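Local coordinates for ABC transporter substrate-binding protein-branched chain amino acid transport (Streptococcus pneumoniae, PDB 4GNR) that probably captures branched-chain amino acids outside the cell for uptake by an ABC transporter, and is seen here with isoleucine bound between its two lobes, at residues A[126-137]-A[159-168]; A[222-232]-A[246-254]. All blocks are in the same frame, centred on the assembly; numbering follows the deposited sequence.

Contact 1: A[126-137]-A[159-168]; sequences DSFQGKIISNYV and GIAKSFRESY
Ile160 pushes into the hollow between Asp126, Gln129, Gly130 and Ile133 as a knob into a hole. From its CB, the branch CG2 turns to the CD1 of Ile133 and the CA of Gly130, while CG1 lies against Asp126, 3.8 Å from OD1. The outermost atom, Ile160 CD1, ends 3.9 Å from NE2 of Gln129, whose amide oxygen is hydrogen-bonded to Asp229 N. Asp126 also receives a hydrogen bond from Thr108, so its polar end is served while its flank packs against carbon. Gly130 suits the narrowest point, its CA 4.3 Å from that of Phe164; bare of a side chain, it brings this CA within 3.6 Å of Ser163 OG and close to Ile160 O. The axes of segments 126-137 and 159-167 come within 7.2 Å and cross at -45°, two helices packed beside the mixed sheet of one lobe of this periplasmic-binding-protein fold. A chi1 of 174° swings the hydroxyl of small Ser163 across to the other helix, where OG donates a 2.7 Å hydrogen bond to Ser127 O, meeting a lone pair in the carbonyl plane. That oxygen also accepts the helical bond from Lys131 N, so two donors share it. Phe164 fills the next hole, among Gly130, Ile133, Ser134 and Val137; its CD1 is 3.8 Å from Ile133 CG2. Beyond it, Ser134 OG lies at the edge of the Tyr168 ring, whose hydroxyl bonds to Ala143 O.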
loop_
_atom_site.group_PDB
_atom_site.type_symbol
_atom_site.label_atom_id
_atom_site.label_comp_id
_atom_site.label_asym_id
_atom_site.label_seq_id
_atom_site.Cartn_x
_atom_site.Cartn_y
_atom_site.Cartn_z
ATOM N N ASP A 126 4.410 -4.466 8.129
ATOM C CA ASP A 126 5.749 -3.861 8.113
ATOM C C ASP A 126 6.835 -4.777 8.644
ATOM O O ASP A 126 7.959 -4.728 8.130
ATOM C CB ASP A 126 5.722 -2.533 8.839
ATOM C CG ASP A 126 4.857 -1.510 8.118
ATOM O OD1 ASP A 126 4.730 -1.602 6.880
ATOM O OD2 ASP A 126 4.314 -0.628 8.805
ATOM N N SER A 127 6.538 -5.600 9.635
ATOM C CA SER A 127 7.554 -6.526 10.145
ATOM C C SER A 127 8.021 -7.451 9.006
ATOM O O SER A 127 9.221 -7.635 8.775
ATOM C CB SER A 127 6.985 -7.317 11.305
ATOM O OG SER A 127 5.810 -7.986 10.903
ATOM N N PHE A 128 7.045 -7.987 8.285
ATOM C CA PHE A 128 7.245 -8.858 7.109
ATOM C C PHE A 128 8.104 -8.100 6.078
ATOM O O PHE A 128 9.070 -8.659 5.543
ATOM C CB PHE A 128 5.831 -9.219 6.612
ATOM C CG PHE A 128 5.690 -9.850 5.241
ATOM C CD1 PHE A 128 5.412 -11.194 5.088
ATOM C CD2 PHE A 128 5.662 -9.061 4.110
ATOM C CE1 PHE A 128 5.165 -11.726 3.825
ATOM C CE2 PHE A 128 5.397 -9.589 2.871
ATOM C CZ PHE A 128 5.142 -10.932 2.739
ATOM N N GLN A 129 7.778 -6.827 5.798
ATOM C CA GLN A 129 8.564 -6.056 4.844
ATOM C C GLN A 129 10.032 -5.905 5.271
ATOM O O GLN A 129 10.950 -6.064 4.469
ATOM C CB GLN A 129 7.977 -4.674 4.578
ATOM C CG GLN A 129 6.591 -4.712 3.958
ATOM C CD GLN A 129 6.243 -3.383 3.313
ATOM O OE1 GLN A 129 6.757 -3.052 2.246
ATOM N NE2 GLN A 129 5.346 -2.633 3.932
ATOM N N GLY A 130 10.244 -5.562 6.536
ATOM C CA GLY A 130 11.626 -5.367 7.013
ATOM C C GLY A 130 12.470 -6.627 6.928
ATOM O O GLY A 130 13.663 -6.573 6.616
ATOM N N LYS A 131 11.848 -7.766 7.210
ATOM C CA LYS A 131 12.533 -9.068 7.137
ATOM C C LYS A 131 12.913 -9.393 5.698
ATOM O O LYS A 131 14.018 -9.843 5.423
ATOM C CB LYS A 131 11.642 -10.184 7.703
ATOM C CG LYS A 131 11.418 -10.147 9.185
ATOM C CD LYS A 131 10.337 -11.119 9.611
ATOM C CE LYS A 131 10.057 -11.086 11.077
ATOM N NZ LYS A 131 8.875 -11.936 11.297
ATOM N N ILE A 132 11.966 -9.171 4.785
ATOM C CA ILE A 132 12.231 -9.411 3.365
ATOM C C ILE A 132 13.367 -8.503 2.880
ATOM O O ILE A 132 14.262 -8.946 2.158
ATOM C CB ILE A 132 10.968 -9.208 2.550
ATOM C CG1 ILE A 132 10.019 -10.404 2.773
ATOM C CG2 ILE A 132 11.308 -9.031 1.070
ATOM C CD1 ILE A 132 8.641 -10.153 2.147
ATOM N N ILE A 133 13.313 -7.219 3.241
ATOM C CA ILE A 133 14.364 -6.303 2.816
ATOM C C ILE A 133 15.726 -6.784 3.347
ATOM O O ILE A 133 16.717 -6.810 2.617
ATOM C CB ILE A 133 14.031 -4.854 3.216
ATOM C CG1 ILE A 133 12.824 -4.348 2.401
ATOM C CG2 ILE A 133 15.237 -3.942 2.996
ATOM C CD1 ILE A 133 12.194 -3.060 2.936
ATOM N N SER A 134 15.795 -7.125 4.622
ATOM C CA SER A 134 17.054 -7.648 5.192
ATOM C C SER A 134 17.552 -8.887 4.432
ATOM O O SER A 134 18.720 -8.971 4.032
ATOM C CB SER A 134 16.890 -7.996 6.663
ATOM O OG SER A 134 18.112 -8.456 7.223
ATOM N N ASN A 135 16.666 -9.856 4.212
ATOM C CA ASN A 135 17.077 -11.068 3.494
ATOM C C ASN A 135 17.561 -10.759 2.077
ATOM O O ASN A 135 18.553 -11.310 1.611
ATOM C CB ASN A 135 15.905 -12.064 3.391
ATOM C CG ASN A 135 15.455 -12.646 4.722
ATOM O OD1 ASN A 135 16.157 -12.566 5.733
ATOM N ND2 ASN A 135 14.274 -13.271 4.709
ATOM N N TYR A 136 16.838 -9.884 1.392
ATOM C CA TYR A 136 17.147 -9.575 -0.007
ATOM C C TYR A 136 18.478 -8.831 -0.130
ATOM O O TYR A 136 19.345 -9.158 -0.961
ATOM C CB TYR A 136 16.002 -8.774 -0.645
ATOM C CG TYR A 136 16.129 -8.678 -2.132
ATOM C CD1 TYR A 136 16.820 -7.630 -2.743
ATOM C CD2 TYR A 136 15.610 -9.672 -2.945
ATOM C CE1 TYR A 136 16.953 -7.567 -4.127
ATOM C CE2 TYR A 136 15.736 -9.622 -4.336
ATOM C CZ TYR A 136 16.422 -8.567 -4.920
ATOM O OH TYR A 136 16.588 -8.478 -6.287
ATOM N N VAL A 137 18.675 -7.783 0.664
ATOM C CA VAL A 137 19.937 -7.059 0.544
ATOM C C VAL A 137 21.098 -7.990 0.948
ATOM O O VAL A 137 22.170 -7.945 0.349
ATOM C CB VAL A 137 19.993 -5.716 1.324
ATOM C CG1 VAL A 137 18.845 -4.786 0.894
ATOM C CG2 VAL A 137 20.018 -5.932 2.838
ATOM N N GLY A 159 8.486 1.290 11.606
ATOM C CA GLY A 159 8.189 -0.140 11.759
ATOM C C GLY A 159 9.044 -0.997 10.826
ATOM O O GLY A 159 9.576 -2.032 11.216
ATOM N N ILE A 160 9.168 -0.569 9.576
ATOM C CA ILE A 160 10.020 -1.282 8.626
ATOM C C ILE A 160 11.483 -1.232 9.128
ATOM O O ILE A 160 12.188 -2.237 9.143
ATOM C CB ILE A 160 9.898 -0.703 7.203
ATOM C CG1 ILE A 160 8.478 -0.908 6.673
ATOM C CG2 ILE A 160 10.953 -1.341 6.293
ATOM C CD1 ILE A 160 8.271 -0.368 5.271
ATOM N N ALA A 161 11.927 -0.050 9.546
ATOM C CA ALA A 161 13.306 0.108 10.030
ATOM C C ALA A 161 13.585 -0.795 11.247
ATOM O O ALA A 161 14.645 -1.434 11.329
ATOM C CB ALA A 161 13.598 1.555 10.351
ATOM N N LYS A 162 12.640 -0.832 12.188
ATOM C CA LYS A 162 12.801 -1.671 13.396
ATOM C C LYS A 162 13.013 -3.137 13.010
ATOM O O LYS A 162 13.920 -3.815 13.508
ATOM C CB LYS A 162 11.602 -1.512 14.335
ATOM C CG LYS A 162 11.619 -2.408 15.566
ATOM C CD LYS A 162 10.356 -2.216 16.411
ATOM C CE LYS A 162 10.318 -3.126 17.628
ATOM N NZ LYS A 162 9.716 -4.445 17.314
ATOM N N SER A 163 12.159 -3.625 12.117
ATOM C CA SER A 163 12.266 -5.005 11.675
ATOM C C SER A 163 13.574 -5.271 10.914
ATOM O O SER A 163 14.224 -6.313 11.096
ATOM C CB SER A 163 11.048 -5.351 10.841
ATOM O OG SER A 163 11.219 -6.643 10.305
ATOM N N PHE A 164 13.942 -4.331 10.051
ATOM C CA PHE A 164 15.186 -4.454 9.323
ATOM C C PHE A 164 16.378 -4.582 10.289
ATOM O O PHE A 164 17.228 -5.471 10.157
ATOM C CB PHE A 164 15.410 -3.260 8.394
ATOM C CG PHE A 164 16.715 -3.342 7.659
ATOM C CD1 PHE A 164 16.824 -4.072 6.484
ATOM C CD2 PHE A 164 17.861 -2.754 8.170
ATOM C CE1 PHE A 164 18.027 -4.207 5.837
ATOM C CE2 PHE A 164 19.080 -2.899 7.507
ATOM C CZ PHE A 164 19.150 -3.624 6.336
ATOM N N ARG A 165 16.445 -3.681 11.268
ATOM C CA ARG A 165 17.566 -3.710 12.237
ATOM C C ARG A 165 17.626 -5.026 13.008
ATOM O O ARG A 165 18.697 -5.558 13.303
ATOM C CB ARG A 165 17.527 -2.553 13.243
ATOM C CG ARG A 165 17.709 -1.182 12.666
ATOM C CD ARG A 165 17.868 -0.124 13.800
ATOM N NE ARG A 165 17.795 1.241 13.296
ATOM C CZ ARG A 165 16.658 1.924 13.219
ATOM N NH1 ARG A 165 15.537 1.390 13.684
ATOM N NH2 ARG A 165 16.632 3.139 12.695
ATOM N N GLU A 166 16.456 -5.557 13.340
ATOM C CA GLU A 166 16.379 -6.833 14.079
ATOM C C GLU A 166 16.946 -8.007 13.289
ATOM O O GLU A 166 17.653 -8.866 13.820
ATOM C CB GLU A 166 14.920 -7.166 14.433
ATOM C CG GLU A 166 14.275 -6.213 15.420
ATOM C CD GLU A 166 12.791 -6.474 15.649
ATOM O OE1 GLU A 166 12.138 -7.160 14.824
ATOM O OE2 GLU A 166 12.265 -5.951 16.655
ATOM N N SER A 167 16.622 -8.021 12.002
ATOM C CA SER A 167 17.028 -9.099 11.100
ATOM C C SER A 167 18.420 -9.040 10.496
ATOM O O SER A 167 19.092 -10.070 10.353
ATOM C CB SER A 167 16.040 -9.127 9.921
ATOM O OG SER A 167 14.709 -9.285 10.367
ATOM N N TYR A 168 18.873 -7.827 10.219
ATOM C CA TYR A 168 20.133 -7.641 9.509
ATOM C C TYR A 168 21.384 -7.954 10.307
ATOM O O TYR A 168 21.554 -7.438 11.389
ATOM C CB TYR A 168 20.136 -6.229 8.900
ATOM C CG TYR A 168 21.295 -5.980 7.957
ATOM C CD1 TYR A 168 22.276 -5.055 8.265
ATOM C CD2 TYR A 168 21.430 -6.711 6.785
ATOM C CE1 TYR A 168 23.341 -4.832 7.410
ATOM C CE2 TYR A 168 22.504 -6.510 5.934
ATOM C CZ TYR A 168 23.455 -5.563 6.245
ATOM O OH TYR A 168 24.533 -5.360 5.398
#

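Contact 2: A[222-232]-A[246-254]. With ILE (isoleucine), chain B.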
loop_
_atom_site.group_PDB
_atom_site.type_symbol
_atom_site.label_atom_id
_atom_site.label_comp_id
_atom_site.label_asym_id
_atom_site.label_seq_id
_atom_site.Cartn_x
_atom_site.Cartn_y
_atom_site.Cartn_z
ATOM N N ASP A 222 25.566 5.534 -6.775
ATOM C CA ASP A 222 24.980 4.565 -7.720
ATOM C C ASP A 222 24.524 3.241 -7.148
ATOM O O ASP A 222 23.837 2.470 -7.825
ATOM C CB ASP A 222 26.012 4.276 -8.822
ATOM C CG ASP A 222 26.306 5.476 -9.643
ATOM O OD1 ASP A 222 25.414 6.342 -9.713
ATOM O OD2 ASP A 222 27.409 5.544 -10.223
ATOM N N LYS A 223 24.914 2.964 -5.918
ATOM C CA LYS A 223 24.580 1.701 -5.263
ATOM C C LYS A 223 23.066 1.510 -5.121
ATOM O O LYS A 223 22.284 2.466 -5.149
ATOM C CB LYS A 223 25.246 1.595 -3.886
ATOM C CG LYS A 223 26.755 1.290 -3.891
ATOM C CD LYS A 223 27.092 -0.129 -4.432
ATOM C CE LYS A 223 28.556 -0.448 -4.429
ATOM N NZ LYS A 223 28.786 -1.817 -4.968
ATOM N N PRO A 224 22.635 0.247 -4.980
ATOM C CA PRO A 224 21.206 -0.027 -4.830
ATOM C C PRO A 224 20.526 0.777 -3.737
ATOM O O PRO A 224 21.084 0.954 -2.654
ATOM C CB PRO A 224 21.196 -1.519 -4.472
ATOM C CG PRO A 224 22.387 -2.078 -5.215
ATOM C CD PRO A 224 23.437 -0.991 -5.044
ATOM N N ILE A 225 19.331 1.267 -4.071
ATOM C CA ILE A 225 18.419 1.966 -3.125
ATOM C C ILE A 225 17.213 1.014 -3.034
ATOM O O ILE A 225 16.623 0.677 -4.065
ATOM C CB ILE A 225 18.075 3.379 -3.526
ATOM C CG1 ILE A 225 19.362 4.224 -3.478
ATOM C CG2 ILE A 225 17.007 3.956 -2.579
ATOM C CD1 ILE A 225 19.174 5.625 -4.007
ATOM N N VAL A 226 16.872 0.594 -1.813
ATOM C CA VAL A 226 15.850 -0.416 -1.579
ATOM C C VAL A 226 14.757 0.124 -0.680
ATOM O O VAL A 226 15.034 0.706 0.373
ATOM C CB VAL A 226 16.514 -1.646 -0.914
ATOM C CG1 VAL A 226 15.518 -2.809 -0.774
ATOM C CG2 VAL A 226 17.743 -2.107 -1.693
ATOM N N GLY A 227 13.520 -0.087 -1.099
ATOM C CA GLY A 227 12.381 0.417 -0.363
ATOM C C GLY A 227 11.310 -0.607 -0.097
ATOM O O GLY A 227 11.312 -1.733 -0.594
ATOM N N GLY A 228 10.396 -0.190 0.786
ATOM C CA GLY A 228 9.189 -0.939 1.045
ATOM C C GLY A 228 8.120 -0.567 -0.002
ATOM O O GLY A 228 8.386 0.044 -1.041
ATOM N N ASP A 229 6.884 -0.917 0.330
ATOM C CA ASP A 229 5.774 -0.724 -0.604
ATOM C C ASP A 229 5.517 0.743 -0.946
ATOM O O ASP A 229 4.860 1.032 -1.951
ATOM C CB ASP A 229 4.503 -1.449 -0.160
ATOM C CG ASP A 229 3.837 -0.879 1.112
ATOM O OD1 ASP A 229 4.550 -0.462 2.057
ATOM O OD2 ASP A 229 2.566 -0.926 1.175
ATOM N N GLY A 230 6.022 1.672 -0.135
ATOM C CA GLY A 230 5.861 3.081 -0.457
ATOM C C GLY A 230 6.495 3.518 -1.777
ATOM O O GLY A 230 6.153 4.590 -2.297
ATOM N N PHE A 231 7.429 2.737 -2.330
ATOM C CA PHE A 231 8.049 3.079 -3.620
ATOM C C PHE A 231 7.144 2.799 -4.829
ATOM O O PHE A 231 7.487 3.202 -5.926
ATOM C CB PHE A 231 9.355 2.290 -3.827
ATOM C CG PHE A 231 10.582 2.822 -3.127
ATOM C CD1 PHE A 231 10.556 3.442 -1.882
ATOM C CD2 PHE A 231 11.828 2.538 -3.691
ATOM C CE1 PHE A 231 11.762 3.829 -1.263
ATOM C CE2 PHE A 231 13.007 2.922 -3.080
ATOM C CZ PHE A 231 12.968 3.565 -1.871
ATOM N N ASN A 232 6.026 2.089 -4.646
ATOM C CA ASN A 232 5.156 1.790 -5.773
ATOM C C ASN A 232 4.470 3.046 -6.305
ATOM O O ASN A 232 4.188 3.984 -5.568
ATOM C CB ASN A 232 4.082 0.769 -5.372
ATOM C CG ASN A 232 4.664 -0.611 -5.227
ATOM O OD1 ASN A 232 4.769 -1.355 -6.212
ATOM N ND2 ASN A 232 5.015 -0.979 -4.016
ATOM N N SER A 246 17.321 4.076 -11.351
ATOM C CA SER A 246 18.070 2.875 -11.718
ATOM C C SER A 246 18.700 2.288 -10.475
ATOM O O SER A 246 18.962 2.987 -9.504
ATOM C CB SER A 246 19.101 3.145 -12.804
ATOM O OG SER A 246 18.425 3.517 -13.998
ATOM N N ASN A 247 18.896 0.985 -10.506
ATOM C CA ASN A 247 19.432 0.234 -9.371
ATOM C C ASN A 247 18.508 0.460 -8.137
ATOM O O ASN A 247 18.955 0.671 -7.015
ATOM C CB ASN A 247 20.873 0.621 -9.107
ATOM C CG ASN A 247 21.744 -0.564 -8.743
ATOM O OD1 ASN A 247 21.328 -1.718 -8.887
ATOM N ND2 ASN A 247 22.985 -0.294 -8.349
ATOM N N ILE A 248 17.208 0.414 -8.412
ATOM C CA ILE A 248 16.150 0.566 -7.412
ATOM C C ILE A 248 15.461 -0.794 -7.224
ATOM O O ILE A 248 15.179 -1.495 -8.192
ATOM C CB ILE A 248 15.083 1.614 -7.825
ATOM C CG1 ILE A 248 15.695 2.957 -8.218
ATOM C CG2 ILE A 248 14.027 1.782 -6.752
ATOM C CD1 ILE A 248 16.535 3.627 -7.171
ATOM N N TYR A 249 15.210 -1.149 -5.972
ATOM C CA TYR A 249 14.538 -2.401 -5.625
ATOM C C TYR A 249 13.466 -2.078 -4.613
ATOM O O TYR A 249 13.719 -1.284 -3.709
ATOM C CB TYR A 249 15.530 -3.398 -5.022
ATOM C CG TYR A 249 16.650 -3.740 -5.976
ATOM C CD1 TYR A 249 17.767 -2.911 -6.078
ATOM C CD2 TYR A 249 16.589 -4.866 -6.777
ATOM C CE1 TYR A 249 18.785 -3.174 -6.975
ATOM C CE2 TYR A 249 17.610 -5.168 -7.664
ATOM C CZ TYR A 249 18.710 -4.319 -7.760
ATOM O OH TYR A 249 19.738 -4.596 -8.648
ATOM N N PHE A 250 12.282 -2.664 -4.739
ATOM C CA PHE A 250 11.241 -2.395 -3.734
ATOM C C PHE A 250 10.188 -3.495 -3.701
ATOM O O PHE A 250 9.956 -4.221 -4.670
ATOM C CB PHE A 250 10.554 -1.018 -3.945
ATOM C CG PHE A 250 9.946 -0.834 -5.312
ATOM C CD1 PHE A 250 10.701 -0.302 -6.345
ATOM C CD2 PHE A 250 8.620 -1.162 -5.572
ATOM C CE1 PHE A 250 10.162 -0.118 -7.596
ATOM C CE2 PHE A 250 8.078 -0.981 -6.830
ATOM C CZ PHE A 250 8.852 -0.459 -7.844
ATOM N N ILE A 251 9.523 -3.576 -2.554
ATOM C CA ILE A 251 8.479 -4.550 -2.341
ATOM C C ILE A 251 7.170 -4.130 -2.990
ATOM O O ILE A 251 6.767 -2.962 -2.925
ATOM C CB ILE A 251 8.228 -4.747 -0.826
ATOM C CG1 ILE A 251 9.485 -5.335 -0.198
ATOM C CG2 ILE A 251 7.015 -5.641 -0.580
ATOM C CD1 ILE A 251 9.386 -5.622 1.256
ATOM N N SER A 252 6.501 -5.102 -3.615
ATOM C CA SER A 252 5.192 -4.880 -4.199
ATOM C C SER A 252 4.309 -6.090 -3.918
ATOM O O SER A 252 4.766 -7.195 -3.707
ATOM C CB SER A 252 5.271 -4.645 -5.697
ATOM O OG SER A 252 4.002 -4.348 -6.223
ATOM N N GLY A 253 3.006 -5.888 -4.004
ATOM C CA GLY A 253 2.025 -6.961 -3.827
ATOM C C GLY A 253 1.316 -7.340 -5.107
ATOM O O GLY A 253 0.340 -8.059 -5.054
ATOM N N PHE A 254 1.844 -6.892 -6.239
ATOM C CA PHE A 254 1.244 -7.136 -7.549
ATOM C C PHE A 254 2.328 -7.106 -8.620
ATOM O O PHE A 254 3.142 -6.190 -8.652
ATOM C CB PHE A 254 0.182 -6.038 -7.866
ATOM C CG PHE A 254 -0.565 -6.241 -9.193
ATOM C CD1 PHE A 254 -1.442 -7.294 -9.326
ATOM C CD2 PHE A 254 -0.421 -5.390 -10.265
ATOM C CE1 PHE A 254 -2.138 -7.528 -10.495
ATOM C CE2 PHE A 254 -1.138 -5.618 -11.445
ATOM C CZ PHE A 254 -1.981 -6.711 -11.545
HETATM N N ILE B . 1.685 0.483 3.438
HETATM C CA ILE B . 1.736 1.966 3.574
HETATM C C ILE B . 0.984 2.377 4.835
HETATM O O ILE B . 0.943 3.590 5.131
HETATM C CB ILE B . 1.379 2.720 2.256
HETATM C CG1 ILE B . 0.123 2.161 1.628
HETATM C CG2 ILE B . 2.544 2.716 1.119
HETATM C CD1 ILE B . -0.296 2.932 0.396
HETATM O OXT ILE B . 0.479 1.473 5.531
#
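Asp229 touches the neighbouring strand through its CA, 3.4 Å from Ile251 O, while its carboxylate turns to the bound isoleucine: OD2 accepts from the ligand N at 2.8 Å, OD1 more weakly. A carboxylate suits an ammonium group, and OD1 is also bonded to the hydroxyl of Tyr156, another pocket residue. Behind it, as second shell, Asn232 ND2 donates both to Asp229 O, at a nearly straight 172°, and to Ile251 O at 2.9 Å, so one amide fastens the binding turn to the adjoining strand.

Gly227 leaves space for the Phe231 ring, one face of which covers Gly227 CA; Ile248 CG2 touches the ring edge, and Phe231 CB packs 3.5 Å from Phe250 CG. Farther out, Ile225 N donates to Asn247 O, Tyr249 N to Ile225 O, Gly227 N to Tyr249 O and Ile251 N to Gly227 O, each strand donor and acceptor in turn, as in parallel pairing. At the far end Asn247, in a G1 bulge with Ile248 opposite Met340, gives ND2 to Asp222 O at 2.9 Å. Helix 234-240 links strands 225-227 and 248-252 as a beta-alpha-beta unit between strands 199-201 and 335-341, and helix 206-218 packs on Ile225, Phe231 and Ile248.

From the N terminus, the chain first lays down all five strands of the other lobe's parallel sheet, then enters helix 126-139. Contact 1 closes first: the chain leaves that helix, runs through strand 145-151 and returns along helix 155-167. After strands 171-178 and 199-201, contact 2 closes a shorter loop around helix 234-240. The two loops follow in series, neither nested nor crossed. They nevertheless touch: Gln129 OE1 probably accepts a hydrogen bond from Asp229 N at 2.9 Å, and Ile251 CD1 packs on Gln129 O. Helix 126-139 thereby joins the helix pair to the C-terminal end of strand 225-227, where the turn with Asp229 borders the isoleucine pocket.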